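Local coordinates for protein interacting with HSP90 1 (Saccharomyces cerevisiae, PDB 4CHH) that takes part in pre-rRNA processing, is required for the NOP58-snoRNA interaction, and belongs to the R2TP complex, which it shares with RVB1, RVB2 and TAH1, at residues S30-I35 with D114-S119; N62-P67 with A166-L171; I92-S97 with L140-I145. One frame throughout, in Å; residues are numbered along the deposited sequence.

Interaction 1 (S30-I35 with D114-S119); sequences SKIEPI and DCCINS
C116 meets P34 and I32 through its sulfur, in an apolar contact between segments that share no hydrogen bond. Starting at CB, the cysteine side chain leaves strand 109-118 on the side of 30-35, and here it is flanked by L171 of the short strand 171-174. One bond further, SG lies anti to the backbone N (chi1 -163°), which swings it towards the proline. There SG comes 3.8 Å from CB of P34, on the pyrrolidine ring. The same SG is 4.3 Å from CG2 of I32, the branch methyl. Strands 29-47 and 109-118 are not paired in the mixed sheet of this N-terminal PIH1 domain: 58-66 runs between them, antiparallel to the first and parallel to the second. Along 30-35 the backbone changes partner, I32 bonding to L171 and I35 to H65, and P34 falls at the switch. Proline suits this place, for it has no N-H to be left without an acceptor and offers a compact apolar ring that also rests on C64. I32, two residues earlier, buried and branched at CB, packs against S66 and V173, while the intervening E33 points away from 114-119, leaving its carboxylate on the exposed side.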
ATOM      1  N   SER A  30     -11.872  13.669   6.184  1.00 43.40           N
ATOM      2  CA  SER A  30     -11.201  14.221   5.011  1.00 40.52           C
ATOM      3  C   SER A  30     -11.044  13.137   3.954  1.00 38.16           C
ATOM      4  O   SER A  30     -10.978  11.950   4.283  1.00 37.34           O
ATOM      5  CB  SER A  30      -9.834  14.793   5.374  1.00 42.65           C
ATOM      6  OG  SER A  30      -9.957  16.041   6.031  1.00 53.21           O
ATOM      7  N   LYS A  31     -10.957  13.553   2.693  1.00 31.21           N
ATOM      8  CA  LYS A  31     -10.770  12.644   1.576  1.00 29.44           C
ATOM      9  C   LYS A  31      -9.382  12.837   0.983  1.00 30.75           C
ATOM     10  O   LYS A  31      -8.898  13.955   0.829  1.00 31.31           O
ATOM     11  CB  LYS A  31     -11.851  12.840   0.501  1.00 31.43           C
ATOM     12  CG  LYS A  31     -13.284  12.568   0.961  1.00 51.14           C
ATOM     13  CD  LYS A  31     -13.716  11.131   0.749  1.00 63.85           C
ATOM     14  CE  LYS A  31     -15.211  10.983   0.844  1.00 77.02           C
ATOM     15  NZ  LYS A  31     -15.655   9.648   0.367  1.00 87.60           N
ATOM     16  N   ILE A  32      -8.741  11.737   0.675  1.00 24.24           N
ATOM     17  CA  ILE A  32      -7.447  11.734   0.012  1.00 21.38           C
ATOM     18  C   ILE A  32      -7.695  11.057  -1.321  1.00 24.14           C
ATOM     19  O   ILE A  32      -8.138   9.911  -1.326  1.00 23.89           O
ATOM     20  CB  ILE A  32      -6.344  11.026   0.851  1.00 22.55           C
ATOM     21  CG1 ILE A  32      -6.065  11.749   2.193  1.00 22.16           C
ATOM     22  CG2 ILE A  32      -5.063  10.853   0.016  1.00 21.99           C
ATOM     23  CD1 ILE A  32      -5.081  10.992   3.143  1.00 29.18           C
ATOM     24  N   GLU A  33      -7.436  11.756  -2.429  1.00 20.12           N
ATOM     25  CA  GLU A  33      -7.579  11.196  -3.775  1.00 20.14           C
ATOM     26  C   GLU A  33      -6.189  10.730  -4.231  1.00 21.99           C
ATOM     27  O   GLU A  33      -5.313  11.563  -4.465  1.00 21.32           O
ATOM     28  CB  GLU A  33      -8.205  12.216  -4.732  1.00 21.90           C
ATOM     29  CG  GLU A  33      -9.580  12.668  -4.255  1.00 35.37           C
ATOM     30  CD  GLU A  33     -10.592  12.843  -5.366  1.00 73.74           C
ATOM     31  OE1 GLU A  33     -10.533  13.874  -6.074  1.00 73.63           O
ATOM     32  OE2 GLU A  33     -11.449  11.945  -5.526  1.00 78.47           O
ATOM     33  N   PRO A  34      -5.927   9.407  -4.260  1.00 18.61           N
ATOM     34  CA  PRO A  34      -4.561   8.938  -4.563  1.00 19.25           C
ATOM     35  C   PRO A  34      -4.152   9.086  -6.028  1.00 20.85           C
ATOM     36  O   PRO A  34      -4.995   9.040  -6.919  1.00 20.49           O
ATOM     37  CB  PRO A  34      -4.595   7.455  -4.162  1.00 21.37           C
ATOM     38  CG  PRO A  34      -5.870   7.269  -3.393  1.00 25.22           C
ATOM     39  CD  PRO A  34      -6.817   8.274  -3.941  1.00 20.31           C
ATOM     40  N   ILE A  35      -2.851   9.264  -6.262  1.00 16.97           N
ATOM     41  CA  ILE A  35      -2.251   9.369  -7.596  1.00 16.98           C
ATOM     42  C   ILE A  35      -1.647   7.986  -7.915  1.00 18.91           C
ATOM     43  O   ILE A  35      -0.794   7.510  -7.164  1.00 16.61           O
ATOM     44  CB  ILE A  35      -1.195  10.533  -7.670  1.00 19.49           C
ATOM     45  CG1 ILE A  35      -1.821  11.910  -7.294  1.00 20.23           C
ATOM     46  CG2 ILE A  35      -0.504  10.578  -9.071  1.00 17.55           C
ATOM     47  CD1 ILE A  35      -0.833  12.971  -6.754  1.00 24.97           C
ATOM     48  N   ASP A 114      -5.708  -0.527  -2.059  1.00 12.49           N
ATOM     49  CA  ASP A 114      -4.881   0.628  -2.432  1.00 10.93           C
ATOM     50  C   ASP A 114      -4.002   0.937  -1.229  1.00 14.01           C
ATOM     51  O   ASP A 114      -4.505   0.927  -0.108  1.00 13.96           O
ATOM     52  CB  ASP A 114      -5.701   1.871  -2.838  1.00 11.16           C
ATOM     53  CG  ASP A 114      -6.736   1.643  -3.931  1.00 24.60           C
ATOM     54  OD1 ASP A 114      -6.444   0.892  -4.884  1.00 25.24           O
ATOM     55  OD2 ASP A 114      -7.847   2.206  -3.823  1.00 26.85           O
ATOM     56  N   CYS A 115      -2.717   1.166  -1.444  1.00 10.30           N
ATOM     57  CA  CYS A 115      -1.762   1.524  -0.376  1.00 11.73           C
ATOM     58  C   CYS A 115      -1.165   2.870  -0.756  1.00 15.91           C
ATOM     59  O   CYS A 115      -0.338   2.930  -1.664  1.00 16.35           O
ATOM     60  CB  CYS A 115      -0.678   0.447  -0.223  1.00 12.99           C
ATOM     61  SG  CYS A 115      -1.228  -1.046   0.632  1.00 17.42           S
ATOM     62  N   CYS A 116      -1.603   3.946  -0.084  1.00 13.54           N
ATOM     63  CA  CYS A 116      -1.231   5.314  -0.391  1.00 13.70           C
ATOM     64  C   CYS A 116      -0.143   5.830   0.532  1.00 15.99           C
ATOM     65  O   CYS A 116      -0.267   5.786   1.755  1.00 18.05           O
ATOM     66  CB  CYS A 116      -2.472   6.212  -0.343  1.00 14.60           C
ATOM     67  SG  CYS A 116      -2.268   7.808  -1.158  1.00 18.56           S
ATOM     68  N   ILE A 117       0.922   6.343  -0.070  1.00 12.14           N
ATOM     69  CA  ILE A 117       2.060   6.882   0.673  1.00 13.43           C
ATOM     70  C   ILE A 117       2.220   8.351   0.314  1.00 16.49           C
ATOM     71  O   ILE A 117       1.576   8.831  -0.626  1.00 14.31           O
ATOM     72  CB  ILE A 117       3.365   6.063   0.401  1.00 16.64           C
ATOM     73  CG1 ILE A 117       3.802   6.163  -1.110  1.00 17.77           C
ATOM     74  CG2 ILE A 117       3.214   4.617   0.901  1.00 17.06           C
ATOM     75  CD1 ILE A 117       5.142   5.512  -1.495  1.00 17.78           C
ATOM     76  N   ASN A 118       3.084   9.062   1.045  1.00 15.30           N
ATOM     77  CA  ASN A 118       3.358  10.450   0.728  1.00 14.55           C
ATOM     78  C   ASN A 118       4.051  10.508  -0.625  1.00 17.57           C
ATOM     79  O   ASN A 118       4.884   9.660  -0.922  1.00 16.22           O
ATOM     80  CB  ASN A 118       4.215  11.095   1.807  1.00 14.03           C
ATOM     81  CG  ASN A 118       4.501  12.542   1.551  1.00 29.21           C
ATOM     82  OD1 ASN A 118       5.523  12.884   0.944  1.00 22.64           O
ATOM     83  ND2 ASN A 118       3.570  13.416   1.948  1.00 23.77           N
ATOM     84  N   SER A 119       3.726  11.523  -1.419  1.00 14.49           N
ATOM     85  CA  SER A 119       4.287  11.756  -2.741  1.00 15.72           C
ATOM     86  C   SER A 119       5.833  11.834  -2.756  1.00 22.00           C
ATOM     87  O   SER A 119       6.450  11.346  -3.712  1.00 22.44           O
ATOM     88  CB  SER A 119       3.696  13.039  -3.293  1.00 18.45           C
ATOM     89  OG  SER A 119       2.315  12.808  -3.497  1.00 19.17           O
TER

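Interaction 2 (N62-P67 with A166-L171); sequences NVCHSP and AELPAL
N62, on strand 58-66, meets L168 through its flat amide. The leucine methyl CD2 sits over the amide face, 3.7 Å from CG and 3.5 Å from ND2 of N62, which leaves the two polar atoms of the amide to other partners: OD1 accepts from the backbone N of K164, and ND2 donates to OD1 of D114. Asparagine thus suits the place twice, tying loop to sheet through OD1 and ND2 and offering a flat surface for packing. V63 turns to the other face of the sheet, where the touching is done with I40. C64 returns to the leucine's side, its CB 3.6 Å from L168 CD1. Its sulfur stands between the backbone N and the carbonyl carbon (chi1 52°), keeping SG beside the same methyl at 4.0 Å. L168, forked at its end, therefore spans two residues of alternate strand positions with one methyl for each. An alanine here would lose both methyls and would probably open a gap above C64 and leave the N62 amide face without its apolar cover. The arrangement is that of a loop lying across one face of a β-sheet, here the irregular chain that leads into edge strand 171-174 of the PIH1 N-terminal domain.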
ATOM      1  N   ASN A  62      -2.555  -1.584  -5.273  1.00 13.18           N
ATOM      2  CA  ASN A  62      -2.251  -0.339  -5.951  1.00 14.37           C
ATOM      3  C   ASN A  62      -1.388   0.554  -5.047  1.00 15.33           C
ATOM      4  O   ASN A  62      -1.909   1.136  -4.112  1.00 13.45           O
ATOM      5  CB  ASN A  62      -3.558   0.383  -6.364  1.00 16.07           C
ATOM      6  CG  ASN A  62      -4.287  -0.330  -7.496  1.00 19.86           C
ATOM      7  OD1 ASN A  62      -3.683  -0.762  -8.466  1.00 17.12           O
ATOM      8  ND2 ASN A  62      -5.580  -0.548  -7.365  1.00 13.99           N
ATOM      9  N   VAL A  63      -0.071   0.659  -5.334  1.00 12.89           N
ATOM     10  CA  VAL A  63       0.828   1.559  -4.597  1.00 13.26           C
ATOM     11  C   VAL A  63       0.639   2.923  -5.233  1.00 17.61           C
ATOM     12  O   VAL A  63       0.829   3.093  -6.431  1.00 17.90           O
ATOM     13  CB  VAL A  63       2.311   1.131  -4.566  1.00 16.64           C
ATOM     14  CG1 VAL A  63       3.104   2.008  -3.596  1.00 16.41           C
ATOM     15  CG2 VAL A  63       2.445  -0.345  -4.213  1.00 16.21           C
ATOM     16  N   CYS A  64       0.154   3.847  -4.459  1.00 13.79           N
ATOM     17  CA  CYS A  64      -0.234   5.138  -4.964  1.00 14.04           C
ATOM     18  C   CYS A  64       0.198   6.212  -3.985  1.00 16.43           C
ATOM     19  O   CYS A  64       0.734   5.880  -2.931  1.00 14.86           O
ATOM     20  CB  CYS A  64      -1.743   5.147  -5.207  1.00 14.83           C
ATOM     21  SG  CYS A  64      -2.728   4.593  -3.786  1.00 19.20           S
ATOM     22  N   HIS A  65       0.032   7.484  -4.342  1.00 13.19           N
ATOM     23  CA  HIS A  65       0.529   8.525  -3.445  1.00 14.58           C
ATOM     24  C   HIS A  65      -0.329   9.789  -3.419  1.00 17.52           C
ATOM     25  O   HIS A  65      -1.211   9.988  -4.250  1.00 16.41           O
ATOM     26  CB  HIS A  65       1.996   8.891  -3.788  1.00 15.25           C
ATOM     27  CG  HIS A  65       2.182   9.453  -5.156  1.00 18.89           C
ATOM     28  ND1 HIS A  65       2.157  10.819  -5.383  1.00 21.10           N
ATOM     29  CD2 HIS A  65       2.365   8.815  -6.335  1.00 21.89           C
ATOM     30  CE1 HIS A  65       2.321  10.971  -6.687  1.00 21.00           C
ATOM     31  NE2 HIS A  65       2.456   9.797  -7.303  1.00 21.65           N
ATOM     32  N   SER A  66      -0.076  10.616  -2.405  1.00 14.58           N
ATOM     33  CA  SER A  66      -0.689  11.919  -2.199  1.00 14.11           C
ATOM     34  C   SER A  66       0.186  12.752  -1.262  1.00 18.61           C
ATOM     35  O   SER A  66       0.763  12.203  -0.319  1.00 15.98           O
ATOM     36  CB  SER A  66      -2.093  11.785  -1.616  1.00 15.20           C
ATOM     37  OG  SER A  66      -2.617  13.045  -1.212  1.00 17.11           O
ATOM     38  N   PRO A  67       0.257  14.089  -1.464  1.00 17.56           N
ATOM     39  CA  PRO A  67       1.027  14.922  -0.525  1.00 17.86           C
ATOM     40  C   PRO A  67       0.341  15.051   0.846  1.00 22.71           C
ATOM     41  O   PRO A  67       0.939  15.564   1.795  1.00 22.69           O
ATOM     42  CB  PRO A  67       1.105  16.261  -1.257  1.00 19.47           C
ATOM     43  CG  PRO A  67      -0.187  16.309  -2.053  1.00 23.42           C
ATOM     44  CD  PRO A  67      -0.354  14.906  -2.540  1.00 18.78           C
ATOM     45  N   ALA A 166     -10.476   0.594 -12.400  1.00 30.34           N
ATOM     46  CA  ALA A 166     -10.746   1.945 -12.886  1.00 31.97           C
ATOM     47  C   ALA A 166     -10.148   2.977 -11.895  1.00 37.81           C
ATOM     48  O   ALA A 166      -9.190   2.654 -11.186  1.00 39.83           O
ATOM     49  CB  ALA A 166     -12.257   2.145 -13.082  1.00 32.67           C
ATOM     50  N   GLU A 167     -10.698   4.192 -11.826  1.00 33.48           N
ATOM     51  CA  GLU A 167     -10.205   5.248 -10.943  1.00 32.23           C
ATOM     52  C   GLU A 167     -10.008   4.740  -9.500  1.00 33.08           C
ATOM     53  O   GLU A 167     -10.831   3.969  -9.017  1.00 34.82           O
ATOM     54  CB  GLU A 167     -11.173   6.439 -10.966  1.00 33.78           C
ATOM     55  CG  GLU A 167     -11.395   7.031 -12.348  1.00 46.29           C
ATOM     56  N   LEU A 168      -8.889   5.116  -8.843  1.00 25.14           N
ATOM     57  CA  LEU A 168      -8.608   4.748  -7.451  1.00 21.56           C
ATOM     58  C   LEU A 168      -9.596   5.507  -6.579  1.00 26.15           C
ATOM     59  O   LEU A 168      -9.665   6.729  -6.710  1.00 25.71           O
ATOM     60  CB  LEU A 168      -7.150   5.078  -7.048  1.00 20.27           C
ATOM     61  CG  LEU A 168      -6.000   4.389  -7.829  1.00 22.77           C
ATOM     62  CD1 LEU A 168      -4.655   4.787  -7.250  1.00 21.77           C
ATOM     63  CD2 LEU A 168      -6.162   2.863  -7.866  1.00 19.85           C
ATOM     64  N   PRO A 169     -10.437   4.831  -5.758  1.00 22.66           N
ATOM     65  CA  PRO A 169     -11.424   5.576  -4.967  1.00 21.58           C
ATOM     66  C   PRO A 169     -10.760   6.386  -3.853  1.00 23.51           C
ATOM     67  O   PRO A 169      -9.622   6.083  -3.447  1.00 20.07           O
ATOM     68  CB  PRO A 169     -12.335   4.473  -4.420  1.00 23.71           C
ATOM     69  CG  PRO A 169     -11.475   3.264  -4.359  1.00 27.36           C
ATOM     70  CD  PRO A 169     -10.531   3.374  -5.510  1.00 23.08           C
ATOM     71  N   ALA A 170     -11.449   7.454  -3.393  1.00 20.33           N
ATOM     72  CA  ALA A 170     -10.906   8.309  -2.342  1.00 21.43           C
ATOM     73  C   ALA A 170     -10.783   7.552  -1.024  1.00 24.57           C
ATOM     74  O   ALA A 170     -11.564   6.638  -0.736  1.00 23.61           O
ATOM     75  CB  ALA A 170     -11.778   9.551  -2.142  1.00 22.77           C
ATOM     76  N   LEU A 171      -9.779   7.927  -0.240  1.00 21.37           N
ATOM     77  CA  LEU A 171      -9.571   7.379   1.087  1.00 21.86           C
ATOM     78  C   LEU A 171     -10.185   8.325   2.080  1.00 27.89           C
ATOM     79  O   LEU A 171      -9.919   9.528   2.026  1.00 28.18           O
ATOM     80  CB  LEU A 171      -8.087   7.191   1.386  1.00 21.24           C
ATOM     81  CG  LEU A 171      -7.372   6.127   0.579  1.00 25.26           C
ATOM     82  CD1 LEU A 171      -5.917   6.471   0.446  1.00 23.82           C
ATOM     83  CD2 LEU A 171      -7.514   4.778   1.241  1.00 25.91           C
TER

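Interaction 3 (I92-S97 with L140-I145); sequences IPIITS and LESCEI
S142 faces the groove between I94 and T96, two residues that project from the same side of the chain while I95 between them points away. The serine is small enough to let helix 129-147 come close: the CA atoms of T96 and S142 are 6.8 Å apart. Its two side-chain atoms part company. S142 CB lies against the threonine, 3.4 Å from T96 OG1. S142 OG leans instead towards the isoleucine and rests 3.7 Å from the terminal methyl, I94 CD1. The orientation of that hydroxyl follows from its own helix. With OG anti to the carbonyl carbon and beside the backbone N (chi1 -60°), it turns back along the helix and hydrogen-bonds to the carbonyl oxygen of W138, one turn earlier.

T96 divides its branches between two helix residues. OG1 is directed at S142, and CG2, anti to the backbone N, reaches C143, whose SG is 4.0 Å away. A β-branched threonine suits a strand and here presents a methyl to C143, a side chain that also touches W113. I94 reaches out to the helix with CD1, and its side chain also packs on W138 and C139, one turn earlier. The backbone of T96 is held to the helix as well, though weakly, by R146 at its carbonyl.

The contact joins the start of strand 95-103 to a helix lying on one face of the sheet. No hydrogen bond crosses between 92-97 and 140-145: even the two hydroxyl oxygens, T96 OG1 and S142 OG, stand 4.2 Å apart. Between these two segments, then, the contact rests on van der Waals packing, with the serine able to sit beside an isoleucine methyl because its hydroxyl has already found an acceptor within the helix.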
ATOM      1  N   ILE A  92       7.915   4.359   6.132  1.00 16.17           N
ATOM      2  CA  ILE A  92       7.136   5.188   5.219  1.00 16.03           C
ATOM      3  C   ILE A  92       5.660   5.016   5.671  1.00 18.89           C
ATOM      4  O   ILE A  92       5.160   3.893   5.586  1.00 19.54           O
ATOM      5  CB  ILE A  92       7.354   4.812   3.721  1.00 18.84           C
ATOM      6  CG1 ILE A  92       8.753   5.213   3.224  1.00 18.99           C
ATOM      7  CG2 ILE A  92       6.240   5.412   2.833  1.00 18.19           C
ATOM      8  CD1 ILE A  92       9.093   4.828   1.746  1.00 17.69           C
ATOM      9  N   PRO A  93       4.948   6.052   6.182  1.00 15.40           N
ATOM     10  CA  PRO A  93       3.525   5.845   6.549  1.00 15.37           C
ATOM     11  C   PRO A  93       2.674   5.397   5.336  1.00 19.07           C
ATOM     12  O   PRO A  93       2.877   5.869   4.212  1.00 18.00           O
ATOM     13  CB  PRO A  93       3.088   7.225   7.066  1.00 16.56           C
ATOM     14  CG  PRO A  93       4.406   7.898   7.511  1.00 20.17           C
ATOM     15  CD  PRO A  93       5.368   7.449   6.436  1.00 15.84           C
ATOM     16  N   ILE A  94       1.769   4.436   5.564  1.00 15.91           N
ATOM     17  CA  ILE A  94       0.866   3.916   4.533  1.00 15.51           C
ATOM     18  C   ILE A  94      -0.581   4.041   5.015  1.00 18.71           C
ATOM     19  O   ILE A  94      -0.888   3.607   6.118  1.00 19.50           O
ATOM     20  CB  ILE A  94       1.188   2.434   4.130  1.00 18.33           C
ATOM     21  CG1 ILE A  94       2.691   2.258   3.748  1.00 17.98           C
ATOM     22  CG2 ILE A  94       0.255   1.960   2.968  1.00 19.70           C
ATOM     23  CD1 ILE A  94       3.204   0.905   3.812  1.00 23.65           C
ATOM     24  N   ILE A  95      -1.461   4.570   4.161  1.00 13.78           N
ATOM     25  CA  ILE A  95      -2.888   4.584   4.388  1.00 13.93           C
ATOM     26  C   ILE A  95      -3.469   3.578   3.373  1.00 16.63           C
ATOM     27  O   ILE A  95      -3.311   3.738   2.160  1.00 15.91           O
ATOM     28  CB  ILE A  95      -3.522   6.004   4.331  1.00 18.11           C
ATOM     29  CG1 ILE A  95      -2.926   6.909   5.461  1.00 18.81           C
ATOM     30  CG2 ILE A  95      -5.067   5.879   4.512  1.00 16.58           C
ATOM     31  CD1 ILE A  95      -3.145   8.391   5.304  1.00 27.95           C
ATOM     32  N   THR A  96      -4.095   2.516   3.887  1.00 14.21           N
ATOM     33  CA  THR A  96      -4.613   1.405   3.084  1.00 14.53           C
ATOM     34  C   THR A  96      -6.116   1.445   3.046  1.00 17.98           C
ATOM     35  O   THR A  96      -6.769   1.621   4.077  1.00 18.29           O
ATOM     36  CB  THR A  96      -4.106   0.060   3.649  1.00 21.78           C
ATOM     37  OG1 THR A  96      -2.693   0.143   3.778  1.00 20.99           O
ATOM     38  CG2 THR A  96      -4.460  -1.126   2.772  1.00 15.95           C
ATOM     39  N   SER A  97      -6.663   1.237   1.860  1.00 14.72           N
ATOM     40  CA  SER A  97      -8.103   1.217   1.667  1.00 14.00           C
ATOM     41  C   SER A  97      -8.697  -0.100   2.139  1.00 18.07           C
ATOM     42  O   SER A  97      -7.978  -1.077   2.347  1.00 15.78           O
ATOM     43  CB  SER A  97      -8.407   1.421   0.184  1.00 16.85           C
ATOM     44  OG  SER A  97      -8.067   0.272  -0.579  1.00 18.76           O
ATOM     45  N   LEU A 140       2.402  -5.076   1.690  1.00 13.49           N
ATOM     46  CA  LEU A 140       1.852  -6.409   1.894  1.00 13.68           C
ATOM     47  C   LEU A 140       1.427  -6.596   3.348  1.00 15.12           C
ATOM     48  O   LEU A 140       0.330  -7.072   3.598  1.00 12.08           O
ATOM     49  CB  LEU A 140       2.868  -7.499   1.504  1.00 14.15           C
ATOM     50  CG  LEU A 140       3.194  -7.606   0.010  1.00 19.73           C
ATOM     51  CD1 LEU A 140       4.553  -8.247  -0.201  1.00 18.86           C
ATOM     52  CD2 LEU A 140       2.108  -8.340  -0.745  1.00 20.24           C
ATOM     53  N   GLU A 141       2.293  -6.212   4.308  1.00 12.58           N
ATOM     54  CA  GLU A 141       1.959  -6.312   5.735  1.00 12.12           C
ATOM     55  C   GLU A 141       0.752  -5.457   6.083  1.00 16.53           C
ATOM     56  O   GLU A 141      -0.063  -5.871   6.903  1.00 16.72           O
ATOM     57  CB  GLU A 141       3.152  -5.882   6.613  1.00 12.28           C
ATOM     58  CG  GLU A 141       4.319  -6.854   6.525  1.00 19.54           C
ATOM     59  CD  GLU A 141       5.600  -6.470   7.261  1.00 39.26           C
ATOM     60  OE1 GLU A 141       5.857  -5.261   7.468  1.00 27.97           O
ATOM     61  OE2 GLU A 141       6.388  -7.391   7.567  1.00 36.05           O
ATOM     62  N   SER A 142       0.629  -4.265   5.462  1.00 14.18           N
ATOM     63  CA  SER A 142      -0.509  -3.376   5.741  1.00 14.26           C
ATOM     64  C   SER A 142      -1.839  -4.024   5.403  1.00 16.30           C
ATOM     65  O   SER A 142      -2.774  -3.866   6.180  1.00 15.17           O
ATOM     66  CB  SER A 142      -0.377  -2.043   5.012  1.00 17.55           C
ATOM     67  OG  SER A 142       0.818  -1.419   5.441  1.00 32.31           O
ATOM     68  N   CYS A 143      -1.945  -4.744   4.255  1.00 13.96           N
ATOM     69  CA  CYS A 143      -3.211  -5.397   3.880  1.00 13.54           C
ATOM     70  C   CYS A 143      -3.474  -6.565   4.801  1.00 14.70           C
ATOM     71  O   CYS A 143      -4.620  -6.793   5.194  1.00 13.59           O
ATOM     72  CB  CYS A 143      -3.195  -5.822   2.410  1.00 13.73           C
ATOM     73  SG  CYS A 143      -2.806  -4.462   1.271  1.00 17.45           S
ATOM     74  N   GLU A 144      -2.401  -7.306   5.152  1.00 11.84           N
ATOM     75  CA  GLU A 144      -2.456  -8.448   6.065  1.00 12.45           C
ATOM     76  C   GLU A 144      -2.990  -8.039   7.441  1.00 17.91           C
ATOM     77  O   GLU A 144      -3.797  -8.754   8.018  1.00 18.31           O
ATOM     78  CB  GLU A 144      -1.062  -9.061   6.228  1.00 12.89           C
ATOM     79  CG  GLU A 144      -0.645  -9.833   4.992  1.00 14.28           C
ATOM     80  CD  GLU A 144       0.729 -10.438   5.105  1.00 25.30           C
ATOM     81  OE1 GLU A 144       1.624  -9.790   5.701  1.00 19.58           O
ATOM     82  OE2 GLU A 144       0.915 -11.555   4.566  1.00 25.87           O
ATOM     83  N   ILE A 145      -2.519  -6.903   7.960  1.00 16.20           N
ATOM     84  CA  ILE A 145      -2.920  -6.368   9.259  1.00 16.56           C
ATOM     85  C   ILE A 145      -4.394  -5.899   9.239  1.00 20.95           C
ATOM     86  O   ILE A 145      -5.184  -6.310  10.109  1.00 19.10           O
ATOM     87  CB  ILE A 145      -1.954  -5.223   9.711  1.00 20.13           C
ATOM     88  CG1 ILE A 145      -0.607  -5.819  10.177  1.00 20.98           C
ATOM     89  CG2 ILE A 145      -2.567  -4.334  10.840  1.00 22.82           C
ATOM     90  CD1 ILE A 145       0.605  -4.780  10.167  1.00 26.79           C
TER

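How the interactions relate
Interactions 1 and 2 are close neighbours, their centres about 5 Å apart, while the centre of interaction 3 lies about 12 Å from that of interaction 1 and about 13 Å from that of interaction 2. All three rest on one mixed sheet of the PIH1 N-terminal domain. Along the chain the segments come as 30-35, 62-67, 92-97, 114-119, 140-145 and 166-171, so that interaction 1 crosses both others, and interaction 3 falls within the span of interaction 2. Strand 109-118, paired to both 58-66 and 95-103, ties them together: C116 bonds by its backbone to I95. Helix 129-147 and loop 166-171 pack on opposite faces, bringing together residues far apart in sequence.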